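Local coordinates for pheromone cOB1/lipoprotein, YaeC family (Enterococcus faecalis, PDB 4EF1) that probably binds methionine for uptake as a surface lipoprotein of the NlpA family, and is the precursor of the pheromone cOB1, at residues A[4-9]-A[31-36]. Residues are numbered along the deposited sequence; the frame is centred on the assembly and turned at random.
Sequences SVLKVG and VKLEVT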
loop_
_atom_site.group_PDB
_atom_site.type_symbol
_atom_site.label_atom_id
_atom_site.label_comp_id
_atom_site.label_asym_id
_atom_site.label_seq_id
_atom_site.Cartn_x
_atom_site.Cartn_y
_atom_site.Cartn_z
ATOM N N SER A 4 24.073 -16.377 -4.446
ATOM C CA SER A 4 24.081 -14.913 -4.847
ATOM C C SER A 4 23.218 -14.069 -3.881
ATOM O O SER A 4 22.044 -14.344 -3.769
ATOM C CB SER A 4 23.513 -14.665 -6.261
ATOM O OG SER A 4 24.257 -15.276 -7.296
ATOM N N VAL A 5 23.768 -13.032 -3.252
ATOM C CA VAL A 5 23.020 -12.242 -2.258
ATOM C C VAL A 5 22.041 -11.264 -2.951
ATOM O O VAL A 5 22.373 -10.669 -3.975
ATOM C CB VAL A 5 23.955 -11.458 -1.312
ATOM C CG1 VAL A 5 23.180 -10.734 -0.201
ATOM C CG2 VAL A 5 25.021 -12.348 -0.721
ATOM N N LEU A 6 20.829 -11.134 -2.420
ATOM C CA LEU A 6 19.850 -10.144 -2.913
ATOM C C LEU A 6 19.258 -9.490 -1.678
ATOM O O LEU A 6 18.581 -10.146 -0.868
ATOM C CB LEU A 6 18.768 -10.767 -3.800
ATOM C CG LEU A 6 17.778 -9.773 -4.460
ATOM C CD1 LEU A 6 18.450 -8.832 -5.443
ATOM C CD2 LEU A 6 16.659 -10.524 -5.153
ATOM N N LYS A 7 19.575 -8.213 -1.488
ATOM C CA LYS A 7 19.101 -7.462 -0.316
ATOM C C LYS A 7 17.838 -6.705 -0.656
ATOM O O LYS A 7 17.886 -5.793 -1.505
ATOM C CB LYS A 7 20.163 -6.485 0.182
ATOM C CG LYS A 7 21.236 -7.102 1.063
ATOM C CD LYS A 7 22.221 -6.050 1.572
ATOM C CE LYS A 7 23.228 -6.667 2.525
ATOM N NZ LYS A 7 24.554 -5.999 2.467
ATOM N N VAL A 8 16.723 -7.035 0.006
ATOM C CA VAL A 8 15.431 -6.370 -0.280
ATOM C C VAL A 8 14.905 -5.570 0.935
ATOM O O VAL A 8 14.855 -6.082 2.068
ATOM C CB VAL A 8 14.386 -7.376 -0.783
ATOM C CG1 VAL A 8 13.162 -6.639 -1.268
ATOM C CG2 VAL A 8 14.965 -8.254 -1.918
ATOM N N GLY A 9 14.561 -4.303 0.731
ATOM C CA GLY A 9 13.982 -3.477 1.805
ATOM C C GLY A 9 12.479 -3.612 1.741
ATOM O O GLY A 9 11.908 -3.654 0.635
ATOM N N VAL A 31 19.890 -18.180 -4.680
ATOM C CA VAL A 31 19.818 -16.791 -4.212
ATOM C C VAL A 31 19.735 -16.769 -2.686
ATOM O O VAL A 31 18.897 -17.445 -2.124
ATOM C CB VAL A 31 18.598 -16.059 -4.830
ATOM C CG1 VAL A 31 18.397 -14.674 -4.211
ATOM C CG2 VAL A 31 18.740 -15.945 -6.336
ATOM N N LYS A 32 20.611 -15.998 -2.038
ATOM C CA LYS A 32 20.513 -15.729 -0.601
ATOM C C LYS A 32 19.768 -14.394 -0.410
ATOM O O LYS A 32 20.321 -13.292 -0.594
ATOM C CB LYS A 32 21.890 -15.671 0.050
ATOM C CG LYS A 32 21.859 -15.436 1.553
ATOM C CD LYS A 32 23.264 -15.423 2.168
ATOM C CE LYS A 32 23.219 -15.419 3.696
ATOM N NZ LYS A 32 22.346 -14.334 4.240
ATOM N N LEU A 33 18.503 -14.518 -0.059
ATOM C CA LEU A 33 17.640 -13.387 0.157
ATOM C C LEU A 33 17.903 -12.793 1.554
ATOM O O LEU A 33 17.995 -13.520 2.554
ATOM C CB LEU A 33 16.194 -13.833 -0.026
ATOM C CG LEU A 33 15.132 -12.791 0.025
ATOM C CD1 LEU A 33 15.380 -11.773 -1.097
ATOM C CD2 LEU A 33 13.803 -13.482 -0.141
ATOM N N GLU A 34 18.096 -11.481 1.609
ATOM C CA GLU A 34 18.296 -10.769 2.870
ATOM C C GLU A 34 17.320 -9.604 2.927
ATOM O O GLU A 34 17.071 -8.945 1.922
ATOM C CB GLU A 34 19.749 -10.306 3.002
ATOM C CG GLU A 34 20.735 -11.470 3.050
ATOM C CD GLU A 34 22.197 -11.048 3.213
ATOM O OE1 GLU A 34 22.489 -9.828 3.239
ATOM O OE2 GLU A 34 23.052 -11.961 3.288
ATOM N N VAL A 35 16.733 -9.389 4.093
ATOM C CA VAL A 35 15.643 -8.438 4.241
ATOM C C VAL A 35 16.020 -7.331 5.232
ATOM O O VAL A 35 16.561 -7.619 6.306
ATOM C CB VAL A 35 14.382 -9.149 4.752
ATOM C CG1 VAL A 35 13.233 -8.167 4.901
ATOM C CG2 VAL A 35 14.006 -10.267 3.818
ATOM N N THR A 36 15.737 -6.085 4.863
ATOM C CA THR A 36 15.920 -4.914 5.765
ATOM C C THR A 36 14.520 -4.346 5.910
ATOM O O THR A 36 13.864 -4.172 4.903
ATOM C CB THR A 36 16.870 -3.879 5.172
ATOM O OG1 THR A 36 18.155 -4.481 5.028
ATOM C CG2 THR A 36 17.021 -2.645 6.081
#
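With CG of Glu34 set anti to its carbonyl carbon (chi1 -63°) and the chain extended beyond it, the carboxylate is carried across to the side chains of Val5 and Lys7 on strand 4-9. Val5, whose CG1 lies anti to the backbone N (chi1 -175°), puts that methyl over one face of the carboxylate, CG1 standing 3.6 Å from Glu34 CD. Beside OE1, the aliphatic part of Lys7 passes the acid obliquely, Lys7 CE coming to 3.3 Å from Glu34 OE1. Lys7 NZ remains 4.4 Å from Glu34 OE1, beyond a salt bridge, so any attraction is probably a longer-range one. The true ion pair runs along one strand: Lys32 bends at its last torsion and NZ donates to Glu34 OE2 at 2.7 Å, on the anti side and slightly out of the carboxylate plane.

The opposite face is apolar. Leu33 CD1 meets Val8 CG2 at 3.6 Å, and Val31 CG1 packs on Leu6 CB at 3.9 Å; Leu220 of helix 215-225 touches Leu6 and Val8, while Leu19 of helix 12-28 covers Val8 and Val35.

Five backbone hydrogen bonds fix the register: Ser4 O accepts from Lys32 N, Leu6 and Val8 each give and take, and the last bond runs from Thr36 N to Val8 O. The straightest, Val8 N to Glu34 O, measures 2.7 Å with 172° at the hydrogen. The two parallel strands, joined through helix 12-28, form a beta-alpha-beta unit at the edge of a mixed sheet, as expected in a periplasmic-binding-protein fold.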